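Local coordinates for protein TetR family transcriptional regulator (Clostridium perfringens, PDB 6AZH) that probably acts as a dimeric TetR-family transcriptional regulator, binding DNA through helix-turn-helix domains and perhaps controlling genes of fatty acid metabolism, at residues A[18-23]-A[97-102]; A[62-67]-A[91-96]; A[85-90]-A[180-185]; A[163-166]-A[171-174]. All blocks are in the same frame, centred on the assembly; numbering follows the deposited sequence.

Contact 1: residues A[18-23]-A[97-102]; sequences VFATSG and NRAFFK
Segment 18-23 and segment 97-102, helical from Arg98 on, come together at Ala20 and Ala99, with Ala20 CA only 5.5 Å from Ala99 CA, a spacing that small side chains on both sides make possible. Ala20 directs its CB at the other helix, and the methyl settles against backbone: Ala20 CB lies 3.4 Å from Ala99 O and 4.0 Å from Ala99 CB. Alanine suits both positions, since a single methyl is small enough to let one helix rest against the main chain of the next. One turn further on, Lys102 adds the root of its side chain, Lys102 CB standing 4.5 Å from Ala20 CB. Lys102 CG is anti to the carbonyl carbon (chi1 -71°), and the largely extended chain beyond leads the ammonium away from Ala20 toward Leu166, so that only methylene meets the alanine. The contact is small and wholly apolar in its side chains. It joins helix 6-26 of the DNA-binding domain to helix 98-106 of the C-terminal regulatory domain, a junction across which TetR-family proteins relate ligand binding to DNA binding. Ile16 and Asn17 extend it along helix 6-26, Phe19 faces helix 29-36, and Phe101 packs on helix 147-165.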
loop_
_atom_site.group_PDB
_atom_site.type_symbol
_atom_site.label_atom_id
_atom_site.label_comp_id
_atom_site.label_asym_id
_atom_site.label_seq_id
_atom_site.Cartn_x
_atom_site.Cartn_y
_atom_site.Cartn_z
ATOM N N VAL A 18 15.905 -7.778 -7.785
ATOM C CA VAL A 18 15.692 -7.173 -9.100
ATOM C C VAL A 18 14.275 -6.621 -9.206
ATOM O O VAL A 18 14.069 -5.449 -9.553
ATOM C CB VAL A 18 15.981 -8.190 -10.218
ATOM C CG1 VAL A 18 15.625 -7.590 -11.560
ATOM C CG2 VAL A 18 17.467 -8.595 -10.202
ATOM N N PHE A 19 13.278 -7.457 -8.906
ATOM C CA PHE A 19 11.888 -7.006 -8.941
ATOM C C PHE A 19 11.660 -5.823 -7.993
ATOM O O PHE A 19 10.937 -4.884 -8.334
ATOM C CB PHE A 19 10.948 -8.163 -8.583
ATOM C CG PHE A 19 10.769 -9.181 -9.677
ATOM C CD1 PHE A 19 10.425 -8.787 -10.965
ATOM C CD2 PHE A 19 10.910 -10.542 -9.405
ATOM C CE1 PHE A 19 10.239 -9.731 -11.970
ATOM C CE2 PHE A 19 10.725 -11.497 -10.399
ATOM C CZ PHE A 19 10.390 -11.090 -11.692
ATOM N N ALA A 20 12.257 -5.852 -6.798
ATOM C CA ALA A 20 12.033 -4.749 -5.860
ATOM C C ALA A 20 12.700 -3.463 -6.328
ATOM O O ALA A 20 12.187 -2.370 -6.069
ATOM C CB ALA A 20 12.538 -5.111 -4.462
ATOM N N THR A 21 13.826 -3.572 -7.024
ATOM C CA THR A 21 14.556 -2.394 -7.473
ATOM C C THR A 21 13.915 -1.782 -8.716
ATOM O O THR A 21 13.682 -0.570 -8.778
ATOM C CB THR A 21 16.012 -2.786 -7.748
ATOM O OG1 THR A 21 16.648 -3.118 -6.508
ATOM C CG2 THR A 21 16.766 -1.642 -8.430
ATOM N N SER A 22 13.622 -2.614 -9.714
ATOM C CA SER A 22 13.251 -2.152 -11.041
ATOM C C SER A 22 11.777 -2.308 -11.359
ATOM O O SER A 22 11.336 -1.798 -12.392
ATOM C CB SER A 22 14.061 -2.913 -12.105
ATOM O OG SER A 22 15.439 -2.837 -11.812
ATOM N N GLY A 23 11.008 -2.995 -10.517
ATOM C CA GLY A 23 9.637 -3.309 -10.859
ATOM C C GLY A 23 9.555 -4.429 -11.875
ATOM O O GLY A 23 10.574 -4.848 -12.443
ATOM N N ASN A 97 11.917 -8.847 5.587
ATOM C CA ASN A 97 11.703 -9.208 4.189
ATOM C C ASN A 97 11.215 -7.988 3.419
ATOM O O ASN A 97 10.219 -8.034 2.697
ATOM C CB ASN A 97 10.712 -10.368 4.065
ATOM C CG ASN A 97 11.201 -11.642 4.755
ATOM O OD1 ASN A 97 11.965 -12.419 4.178
ATOM N ND2 ASN A 97 10.773 -11.849 6.010
ATOM N N ARG A 98 11.912 -6.869 3.581
ATOM C CA ARG A 98 11.396 -5.616 3.040
ATOM C C ARG A 98 11.398 -5.620 1.521
ATOM O O ARG A 98 10.442 -5.141 0.897
ATOM C CB ARG A 98 12.201 -4.443 3.576
ATOM C CG ARG A 98 11.669 -3.937 4.919
ATOM C CD ARG A 98 12.666 -2.991 5.563
ATOM N NE ARG A 98 13.763 -3.729 6.178
ATOM C CZ ARG A 98 14.954 -3.208 6.467
ATOM N NH1 ARG A 98 15.212 -1.932 6.196
ATOM N NH2 ARG A 98 15.888 -3.969 7.030
ATOM N N ALA A 99 12.460 -6.154 0.908
ATOM C CA ALA A 99 12.510 -6.202 -0.551
ATOM C C ALA A 99 11.347 -7.015 -1.109
ATOM O O ALA A 99 10.659 -6.582 -2.047
ATOM C CB ALA A 99 13.854 -6.773 -1.017
ATOM N N PHE A 100 11.110 -8.200 -0.536
ATOM C CA PHE A 100 10.003 -9.043 -0.976
ATOM C C PHE A 100 8.674 -8.303 -0.892
ATOM O O PHE A 100 7.856 -8.365 -1.820
ATOM C CB PHE A 100 9.958 -10.333 -0.141
ATOM C CG PHE A 100 8.760 -11.195 -0.425
ATOM C CD1 PHE A 100 8.747 -12.059 -1.494
ATOM C CD2 PHE A 100 7.647 -11.154 0.390
ATOM C CE1 PHE A 100 7.614 -12.856 -1.779
ATOM C CE2 PHE A 100 6.544 -11.942 0.129
ATOM C CZ PHE A 100 6.519 -12.792 -0.954
ATOM N N PHE A 101 8.433 -7.600 0.216
ATOM C CA PHE A 101 7.144 -6.944 0.389
ATOM C C PHE A 101 6.956 -5.799 -0.601
ATOM O O PHE A 101 5.849 -5.598 -1.106
ATOM C CB PHE A 101 6.989 -6.451 1.825
ATOM C CG PHE A 101 5.566 -6.299 2.238
ATOM C CD1 PHE A 101 4.837 -7.405 2.641
ATOM C CD2 PHE A 101 4.950 -5.062 2.193
ATOM C CE1 PHE A 101 3.522 -7.275 3.019
ATOM C CE2 PHE A 101 3.628 -4.924 2.570
ATOM C CZ PHE A 101 2.914 -6.034 2.972
ATOM N N LYS A 102 8.029 -5.062 -0.914
ATOM C CA LYS A 102 7.963 -4.026 -1.947
ATOM C C LYS A 102 7.642 -4.620 -3.313
ATOM O O LYS A 102 6.866 -4.041 -4.090
ATOM C CB LYS A 102 9.290 -3.275 -2.025
ATOM C CG LYS A 102 9.569 -2.380 -0.840
ATOM C CD LYS A 102 10.977 -1.825 -0.947
ATOM C CE LYS A 102 11.395 -1.172 0.340
ATOM N NZ LYS A 102 12.871 -1.035 0.360
#

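Contact 2: residues A[62-67]-A[91-96]; sequences LEIWHE and FELLYE
Segments 62-67 and 91-96 are single stretches of two nearly antiparallel helices, their axes 11.4 Å apart at closest approach and their directions 167° from each other, the CA atoms of Trp65 and Leu93 being the nearest pair. They belong to the all-helical C-terminal regulatory domain of the TetR fold, in which helix 50-74 runs from the DNA-binding domain into the body of the subunit. So wide a spacing needs large side chains to bridge it, and an indole and a leucine do so by sliding past each other in opposite directions. The first torsion of Trp65 sets CG anti to the carbonyl carbon (chi1 -68°) and carries the ring across to helix 79-96. Leu93 then lays one methyl, CD2, on the face of the indole. This is a CH-pi contact: Leu93 CD2 lies 3.6 Å from the centroid of the five-membered ring of Trp65, 16° from the ring normal. Behind the methyl, Leu93 CG and CB follow the ring outward to its six-membered part, with Leu93 CB 3.9 Å from Trp65 CH2. A branched aliphatic chain suits this place because it can cover much of a broad aromatic surface. Beside it, Ile64 CG2 approaches the same methyl, 4.2 Å from Leu93 CD2. Leu158 of helix 147-165 also touches Trp65, burying it further among the helices. At the far end of the indole, Trp65 CH2 reaches the helix backbone itself, 3.8 Å from Leu94 N and 4.4 Å from Leu94 CB.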
loop_
_atom_site.group_PDB
_atom_site.type_symbol
_atom_site.label_atom_id
_atom_site.label_comp_id
_atom_site.label_asym_id
_atom_site.label_seq_id
_atom_site.Cartn_x
_atom_site.Cartn_y
_atom_site.Cartn_z
ATOM N N LEU A 62 5.435 -16.316 0.138
ATOM C CA LEU A 62 4.277 -16.205 1.017
ATOM C C LEU A 62 4.112 -17.416 1.927
ATOM O O LEU A 62 3.261 -17.377 2.826
ATOM C CB LEU A 62 3.001 -16.018 0.194
ATOM C CG LEU A 62 2.323 -14.654 0.071
ATOM C CD1 LEU A 62 3.046 -13.488 0.783
ATOM C CD2 LEU A 62 2.079 -14.354 -1.368
ATOM N N GLU A 63 4.905 -18.478 1.726
ATOM C CA GLU A 63 4.777 -19.677 2.558
ATOM C C GLU A 63 4.960 -19.356 4.036
ATOM O O GLU A 63 4.181 -19.814 4.881
ATOM C CB GLU A 63 5.791 -20.738 2.115
ATOM C CG GLU A 63 5.458 -21.331 0.763
ATOM C CD GLU A 63 6.485 -22.349 0.283
ATOM O OE1 GLU A 63 7.474 -22.584 1.006
ATOM O OE2 GLU A 63 6.301 -22.906 -0.827
ATOM N N ILE A 64 6.000 -18.586 4.373
ATOM C CA ILE A 64 6.257 -18.282 5.776
ATOM C C ILE A 64 5.141 -17.409 6.346
ATOM O O ILE A 64 4.835 -17.496 7.537
ATOM C CB ILE A 64 7.655 -17.642 5.947
ATOM C CG1 ILE A 64 8.043 -17.487 7.428
ATOM C CG2 ILE A 64 7.741 -16.298 5.246
ATOM C CD1 ILE A 64 8.254 -18.788 8.164
ATOM N N TRP A 65 4.501 -16.580 5.516
ATOM C CA TRP A 65 3.383 -15.768 6.001
ATOM C C TRP A 65 2.208 -16.653 6.410
ATOM O O TRP A 65 1.665 -16.517 7.515
ATOM C CB TRP A 65 2.967 -14.753 4.932
ATOM C CG TRP A 65 4.019 -13.690 4.699
ATOM C CD1 TRP A 65 5.154 -13.810 3.950
ATOM C CD2 TRP A 65 4.044 -12.366 5.257
ATOM N NE1 TRP A 65 5.880 -12.646 3.992
ATOM C CE2 TRP A 65 5.222 -11.743 4.796
ATOM C CE3 TRP A 65 3.187 -11.654 6.114
ATOM C CZ2 TRP A 65 5.559 -10.430 5.141
ATOM C CZ3 TRP A 65 3.524 -10.351 6.458
ATOM C CH2 TRP A 65 4.699 -9.756 5.977
ATOM N N HIS A 66 1.818 -17.587 5.536
ATOM C CA HIS A 66 0.760 -18.539 5.872
ATOM C C HIS A 66 1.143 -19.395 7.070
ATOM O O HIS A 66 0.312 -19.658 7.946
ATOM C CB HIS A 66 0.459 -19.450 4.682
ATOM C CG HIS A 66 -0.265 -18.773 3.571
ATOM N ND1 HIS A 66 -1.532 -18.259 3.720
ATOM C CD2 HIS A 66 0.093 -18.538 2.286
ATOM C CE1 HIS A 66 -1.919 -17.721 2.578
ATOM N NE2 HIS A 66 -0.954 -17.886 1.689
ATOM N N GLU A 67 2.398 -19.842 7.121
ATOM C CA GLU A 67 2.838 -20.704 8.214
ATOM C C GLU A 67 2.718 -19.994 9.557
ATOM O O GLU A 67 2.160 -20.539 10.519
ATOM C CB GLU A 67 4.276 -21.151 7.974
ATOM C CG GLU A 67 4.888 -21.954 9.120
ATOM C CD GLU A 67 6.350 -22.275 8.879
ATOM O OE1 GLU A 67 7.103 -22.386 9.872
ATOM O OE2 GLU A 67 6.746 -22.394 7.691
ATOM N N PHE A 91 4.827 -7.319 11.522
ATOM C CA PHE A 91 5.815 -6.258 11.395
ATOM C C PHE A 91 7.229 -6.812 11.463
ATOM O O PHE A 91 8.117 -6.333 10.745
ATOM C CB PHE A 91 5.593 -5.198 12.469
ATOM C CG PHE A 91 4.420 -4.293 12.187
ATOM C CD1 PHE A 91 4.382 -3.538 11.028
ATOM C CD2 PHE A 91 3.365 -4.200 13.084
ATOM C CE1 PHE A 91 3.315 -2.706 10.757
ATOM C CE2 PHE A 91 2.291 -3.369 12.830
ATOM C CZ PHE A 91 2.265 -2.618 11.663
ATOM N N GLU A 92 7.451 -7.850 12.285
ATOM C CA GLU A 92 8.757 -8.500 12.286
ATOM C C GLU A 92 9.030 -9.152 10.937
ATOM O O GLU A 92 10.120 -8.990 10.371
ATOM C CB GLU A 92 8.857 -9.521 13.431
ATOM C CG GLU A 92 9.042 -8.861 14.793
ATOM C CD GLU A 92 9.005 -9.837 15.953
ATOM O OE1 GLU A 92 8.823 -11.048 15.715
ATOM O OE2 GLU A 92 9.146 -9.383 17.112
ATOM N N LEU A 93 8.029 -9.842 10.379
ATOM C CA LEU A 93 8.201 -10.477 9.071
ATOM C C LEU A 93 8.426 -9.439 7.986
ATOM O O LEU A 93 9.300 -9.609 7.127
ATOM C CB LEU A 93 6.987 -11.342 8.730
ATOM C CG LEU A 93 7.244 -12.593 7.894
ATOM C CD1 LEU A 93 8.465 -13.357 8.424
ATOM C CD2 LEU A 93 6.008 -13.495 7.863
ATOM N N LEU A 94 7.647 -8.352 8.014
ATOM C CA LEU A 94 7.852 -7.254 7.073
ATOM C C LEU A 94 9.270 -6.707 7.166
ATOM O O LEU A 94 9.937 -6.509 6.151
ATOM C CB LEU A 94 6.839 -6.143 7.347
ATOM C CG LEU A 94 7.065 -4.846 6.596
ATOM C CD1 LEU A 94 6.951 -5.121 5.120
ATOM C CD2 LEU A 94 6.027 -3.824 7.041
ATOM N N TYR A 95 9.742 -6.448 8.387
ATOM C CA TYR A 95 11.061 -5.858 8.564
ATOM C C TYR A 95 12.165 -6.794 8.095
ATOM O O TYR A 95 13.207 -6.338 7.601
ATOM C CB TYR A 95 11.275 -5.484 10.031
ATOM C CG TYR A 95 12.441 -4.540 10.220
ATOM C CD1 TYR A 95 12.469 -3.316 9.568
ATOM C CD2 TYR A 95 13.519 -4.879 11.033
ATOM C CE1 TYR A 95 13.529 -2.448 9.724
ATOM C CE2 TYR A 95 14.587 -4.012 11.200
ATOM C CZ TYR A 95 14.582 -2.798 10.539
ATOM O OH TYR A 95 15.630 -1.920 10.684
ATOM N N GLU A 96 11.958 -8.098 8.234
ATOM C CA GLU A 96 12.954 -9.071 7.801
ATOM C C GLU A 96 12.916 -9.352 6.306
ATOM O O GLU A 96 13.809 -10.043 5.801
ATOM C CB GLU A 96 12.756 -10.380 8.566
ATOM C CG GLU A 96 13.223 -10.309 10.010
ATOM C CD GLU A 96 14.678 -9.883 10.120
ATOM O OE1 GLU A 96 14.961 -8.918 10.865
ATOM O OE2 GLU A 96 15.536 -10.512 9.453
#

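Contact 3: residues A[85-90]-A[180-185]; sequences KLFKMQ and EITINI
After Leu86, which turns to Tyr125 and Ile129 of helix 113-138, Phe87 meets Thr182 and Ile185 across the contact. Phe87 CA lies 6.7 Å from Thr182 CA, the nearest such pair of the two helical segments. With CG anti to the carbonyl carbon (chi1 -56°), the ring of Phe87 reaches across to helix 174-187 and is met there in two ways. At its edge is Thr182: Phe87 CD2 lies 3.6 Å from Thr182 OG1, and Thr182 CG2 sits in the ring plane, 4.0 Å from Phe87 CD2. Thr182 OG1 is hydrogen-bonded to Ile178 O on its own helix, which suits a threonine facing an aromatic edge. Within the TetR fold, this contact ties a helix of the regulatory core to helix 174-187, which also lies against the second subunit, where Asn184 OD1 is hydrogen-bonded to Arg143 of that subunit. Over one face of the ring comes Ile185, whose side chain runs against that of Phe87. Ile185 CD1 stands 4.0 Å above the plane of the Phe87 ring, displaced toward the rim, while Ile185 CG2 approaches Phe87 CZ at 3.9 Å. Both branches of the isoleucine thus touch the outer end of the phenyl group. Further along, Gln90 turns to another helix, where its OE1 is hydrogen-bonded to Tyr125 OH.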
loop_
_atom_site.group_PDB
_atom_site.type_symbol
_atom_site.label_atom_id
_atom_site.label_comp_id
_atom_site.label_asym_id
_atom_site.label_seq_id
_atom_site.Cartn_x
_atom_site.Cartn_y
_atom_site.Cartn_z
ATOM N N LYS A 85 -0.515 -10.795 18.929
ATOM C CA LYS A 85 0.593 -11.573 18.375
ATOM C C LYS A 85 0.655 -11.449 16.855
ATOM O O LYS A 85 1.744 -11.529 16.277
ATOM C CB LYS A 85 0.480 -13.041 18.800
ATOM C CG LYS A 85 0.852 -13.265 20.287
ATOM C CD LYS A 85 0.554 -14.676 20.812
ATOM C CE LYS A 85 1.222 -14.880 22.179
ATOM N NZ LYS A 85 0.913 -16.212 22.774
ATOM N N LEU A 86 -0.492 -11.241 16.203
ATOM C CA LEU A 86 -0.515 -11.030 14.757
ATOM C C LEU A 86 0.248 -9.766 14.370
ATOM O O LEU A 86 1.071 -9.783 13.442
ATOM C CB LEU A 86 -1.970 -10.962 14.277
ATOM C CG LEU A 86 -2.156 -10.423 12.848
ATOM C CD1 LEU A 86 -1.687 -11.461 11.876
ATOM C CD2 LEU A 86 -3.629 -10.078 12.587
ATOM N N PHE A 87 0.003 -8.658 15.085
ATOM C CA PHE A 87 0.667 -7.405 14.743
ATOM C C PHE A 87 2.172 -7.536 14.900
ATOM O O PHE A 87 2.937 -7.090 14.036
ATOM C CB PHE A 87 0.141 -6.260 15.617
ATOM C CG PHE A 87 -1.333 -6.073 15.545
ATOM C CD1 PHE A 87 -2.032 -6.369 14.388
ATOM C CD2 PHE A 87 -2.036 -5.618 16.654
ATOM C CE1 PHE A 87 -3.406 -6.209 14.332
ATOM C CE2 PHE A 87 -3.411 -5.447 16.601
ATOM C CZ PHE A 87 -4.093 -5.738 15.440
ATOM N N LYS A 88 2.611 -8.185 15.979
ATOM C CA LYS A 88 4.035 -8.370 16.213
ATOM C C LYS A 88 4.656 -9.237 15.125
ATOM O O LYS A 88 5.687 -8.878 14.547
ATOM C CB LYS A 88 4.255 -8.994 17.589
ATOM C CG LYS A 88 5.683 -9.394 17.862
ATOM C CD LYS A 88 5.768 -10.106 19.213
ATOM C CE LYS A 88 7.152 -9.985 19.814
ATOM N NZ LYS A 88 8.198 -10.546 18.922
HETATM N N MSE A 89 4.028 -10.374 14.822
HETATM C CA MSE A 89 4.520 -11.289 13.791
HETATM C C MSE A 89 4.636 -10.585 12.424
HETATM O O MSE A 89 5.655 -10.735 11.739
HETATM C CB MSE A 89 3.597 -12.514 13.690
HETATM C CG MSE A 89 3.978 -13.557 12.622
HETATM SE SE MSE A 89 3.356 -13.076 10.803
HETATM C CE MSE A 89 1.497 -13.671 10.940
ATOM N N GLN A 90 3.608 -9.818 12.041
ATOM C CA GLN A 90 3.578 -9.240 10.690
ATOM C C GLN A 90 4.649 -8.178 10.516
ATOM O O GLN A 90 5.306 -8.116 9.470
ATOM C CB GLN A 90 2.208 -8.628 10.384
ATOM C CG GLN A 90 1.098 -9.620 10.177
ATOM C CD GLN A 90 -0.157 -8.994 9.576
ATOM O OE1 GLN A 90 -0.889 -9.653 8.846
ATOM N NE2 GLN A 90 -0.400 -7.721 9.877
ATOM N N GLU A 180 3.192 1.021 18.971
ATOM C CA GLU A 180 2.324 2.152 18.650
ATOM C C GLU A 180 1.124 1.702 17.832
ATOM O O GLU A 180 -0.007 2.119 18.096
ATOM C CB GLU A 180 3.095 3.238 17.879
ATOM C CG GLU A 180 4.112 4.025 18.691
ATOM C CD GLU A 180 3.735 5.493 18.884
ATOM O OE1 GLU A 180 2.620 5.901 18.486
ATOM O OE2 GLU A 180 4.571 6.245 19.443
ATOM N N ILE A 181 1.358 0.869 16.813
ATOM C CA ILE A 181 0.271 0.458 15.932
ATOM C C ILE A 181 -0.721 -0.417 16.679
ATOM O O ILE A 181 -1.935 -0.345 16.439
ATOM C CB ILE A 181 0.826 -0.257 14.687
ATOM C CG1 ILE A 181 1.663 0.716 13.845
ATOM C CG2 ILE A 181 -0.310 -0.849 13.865
ATOM C CD1 ILE A 181 0.878 1.542 12.885
ATOM N N THR A 182 -0.227 -1.274 17.576
ATOM C CA THR A 182 -1.125 -2.106 18.369
ATOM C C THR A 182 -2.092 -1.236 19.163
ATOM O O THR A 182 -3.305 -1.472 19.161
ATOM C CB THR A 182 -0.322 -3.027 19.301
ATOM O OG1 THR A 182 0.518 -3.900 18.529
ATOM C CG2 THR A 182 -1.265 -3.874 20.170
ATOM N N ILE A 183 -1.575 -0.205 19.825
ATOM C CA ILE A 183 -2.456 0.679 20.585
ATOM C C ILE A 183 -3.373 1.458 19.651
ATOM O O ILE A 183 -4.582 1.545 19.885
ATOM C CB ILE A 183 -1.629 1.610 21.490
ATOM C CG1 ILE A 183 -0.964 0.801 22.605
ATOM C CG2 ILE A 183 -2.528 2.667 22.111
ATOM C CD1 ILE A 183 0.158 1.546 23.320
ATOM N N ASN A 184 -2.830 2.004 18.551
ATOM C CA ASN A 184 -3.675 2.759 17.632
ATOM C C ASN A 184 -4.842 1.916 17.134
ATOM O O ASN A 184 -5.986 2.380 17.102
ATOM C CB ASN A 184 -2.854 3.264 16.448
ATOM C CG ASN A 184 -1.844 4.327 16.839
ATOM O OD1 ASN A 184 -1.846 4.829 17.968
ATOM N ND2 ASN A 184 -0.967 4.674 15.899
ATOM N N ILE A 185 -4.578 0.660 16.767
ATOM C CA ILE A 185 -5.622 -0.190 16.201
ATOM C C ILE A 185 -6.611 -0.631 17.275
ATOM O O ILE A 185 -7.831 -0.593 17.071
ATOM C CB ILE A 185 -5.001 -1.410 15.495
ATOM C CG1 ILE A 185 -4.278 -0.999 14.218
ATOM C CG2 ILE A 185 -6.087 -2.427 15.176
ATOM C CD1 ILE A 185 -3.690 -2.176 13.458
#

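Contact 4: residues A[163-166]-A[171-174]; sequences LYEL and EFNV
Glu165 and Phe172 both hold CG anti to the backbone N (chi1 of Glu165 -169°), and these torsions bring the glutamate's methylenes across the phenyl face. Glu165 CG makes a CH-pi contact there, 3.8 Å from the centroid of the Phe172 ring and 23° off the ring normal, with its closest ring atom Phe172 CG at 3.5 Å. The chain of Glu165 then bends at its second torsion, and the carboxylate plane stands 76° from the ring plane. Its OE2 is held by a salt bridge with Arg98, so the aliphatic part serves the ring while the charge is matched elsewhere, a division of labour to which glutamate is well suited. Tyr164 adds its ring to the edge of Phe172, Tyr164 CD2 lying in the phenyl plane 4.0 Å from Phe172 CD1. The phenol joins the two segments in a second way: one water lies 2.8 Å from Tyr164 OH and donates a hydrogen bond to Glu171 O at 3.1 Å. The contact fastens the loop that follows helix 147-165 back on that helix's C-terminal end. Asn173 caps the start of helix 174-187 through Lys176 N, Tyr95 of helix 79-96 meets the Phe172 ring, and Tyr164 packs edge-to-face on His152 of the second subunit.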
loop_
_atom_site.group_PDB
_atom_site.type_symbol
_atom_site.label_atom_id
_atom_site.label_comp_id
_atom_site.label_asym_id
_atom_site.label_seq_id
_atom_site.Cartn_x
_atom_site.Cartn_y
_atom_site.Cartn_z
ATOM N N LEU A 163 5.673 2.282 3.681
ATOM C CA LEU A 163 5.956 3.598 3.126
ATOM C C LEU A 163 6.635 4.481 4.166
ATOM O O LEU A 163 7.575 5.221 3.858
ATOM C CB LEU A 163 4.656 4.234 2.628
ATOM C CG LEU A 163 4.795 5.607 1.987
ATOM C CD1 LEU A 163 5.573 5.470 0.672
ATOM C CD2 LEU A 163 3.425 6.204 1.748
ATOM N N TYR A 164 6.166 4.409 5.405
ATOM C CA TYR A 164 6.809 5.112 6.507
ATOM C C TYR A 164 8.256 4.670 6.691
ATOM O O TYR A 164 9.124 5.495 6.993
ATOM C CB TYR A 164 5.995 4.867 7.773
ATOM C CG TYR A 164 6.570 5.407 9.054
ATOM C CD1 TYR A 164 6.465 6.755 9.368
ATOM C CD2 TYR A 164 7.147 4.556 9.991
ATOM C CE1 TYR A 164 6.962 7.258 10.564
ATOM C CE2 TYR A 164 7.639 5.049 11.199
ATOM C CZ TYR A 164 7.539 6.405 11.474
ATOM O OH TYR A 164 8.021 6.923 12.664
ATOM N N GLU A 165 8.538 3.370 6.515
ATOM C CA GLU A 165 9.903 2.872 6.685
ATOM C C GLU A 165 10.846 3.470 5.653
ATOM O O GLU A 165 12.048 3.591 5.911
ATOM C CB GLU A 165 9.933 1.342 6.596
ATOM C CG GLU A 165 11.262 0.684 7.016
ATOM C CD GLU A 165 12.287 0.605 5.896
ATOM O OE1 GLU A 165 11.907 0.640 4.705
ATOM O OE2 GLU A 165 13.492 0.505 6.202
ATOM N N LEU A 166 10.329 3.846 4.482
ATOM C CA LEU A 166 11.158 4.451 3.447
ATOM C C LEU A 166 11.477 5.919 3.708
ATOM O O LEU A 166 12.211 6.514 2.910
ATOM C CB LEU A 166 10.483 4.299 2.078
ATOM C CG LEU A 166 10.480 2.871 1.526
ATOM C CD1 LEU A 166 9.635 2.748 0.259
ATOM C CD2 LEU A 166 11.898 2.391 1.252
ATOM N N GLU A 171 14.941 7.109 11.337
ATOM C CA GLU A 171 15.299 5.700 11.357
ATOM C C GLU A 171 14.153 4.882 11.935
ATOM O O GLU A 171 13.575 5.243 12.968
ATOM C CB GLU A 171 16.573 5.461 12.167
ATOM C CG GLU A 171 17.841 5.781 11.391
ATOM C CD GLU A 171 19.047 5.070 11.957
ATOM O OE1 GLU A 171 19.282 5.175 13.183
ATOM O OE2 GLU A 171 19.752 4.395 11.178
ATOM N N PHE A 172 13.857 3.769 11.271
ATOM C CA PHE A 172 12.730 2.905 11.601
ATOM C C PHE A 172 13.064 1.980 12.771
ATOM O O PHE A 172 14.101 1.315 12.765
ATOM C CB PHE A 172 12.379 2.087 10.360
ATOM C CG PHE A 172 11.168 1.220 10.508
ATOM C CD1 PHE A 172 9.906 1.729 10.261
ATOM C CD2 PHE A 172 11.293 -0.117 10.849
ATOM C CE1 PHE A 172 8.785 0.922 10.372
ATOM C CE2 PHE A 172 10.179 -0.926 10.967
ATOM C CZ PHE A 172 8.925 -0.410 10.728
ATOM N N ASN A 173 12.179 1.922 13.764
ATOM C CA ASN A 173 12.360 1.073 14.942
ATOM C C ASN A 173 11.173 0.125 15.011
ATOM O O ASN A 173 10.068 0.544 15.368
ATOM C CB ASN A 173 12.468 1.911 16.216
ATOM C CG ASN A 173 12.734 1.067 17.466
ATOM O OD1 ASN A 173 12.253 -0.060 17.597
ATOM N ND2 ASN A 173 13.501 1.625 18.394
ATOM N N VAL A 174 11.409 -1.151 14.700
ATOM C CA VAL A 174 10.299 -2.083 14.514
ATOM C C VAL A 174 9.539 -2.304 15.818
ATOM O O VAL A 174 8.310 -2.447 15.814
ATOM C CB VAL A 174 10.806 -3.408 13.915
ATOM C CG1 VAL A 174 11.672 -4.155 14.912
ATOM C CG2 VAL A 174 9.626 -4.264 13.467
HETATM O O HOH W 1 10.733 6.254 12.472
#

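Overall arrangement
Contact 2 is the buried one, near the middle of the chain, while contacts 1, 3 and 4 are partly buried and each borders the second subunit. Helix 79-96 serves both contacts 2 and 3, which touch where Phe91 packs on Ile181; helix 98-106 follows it directly and carries contact 1, so Phe101 can rest on Leu94. Contact 4 closes the turn before helix 174-187, the helix used in contact 3, and touches contact 1 by a charged pair and contact 2 by a ring pair. Chemistry follows place: close backbone approach at the interdomain junction, aliphatic-aromatic packing between helices, buried in contact 2 and nearer the subunit interface in contact 3, and water and charge at the loop.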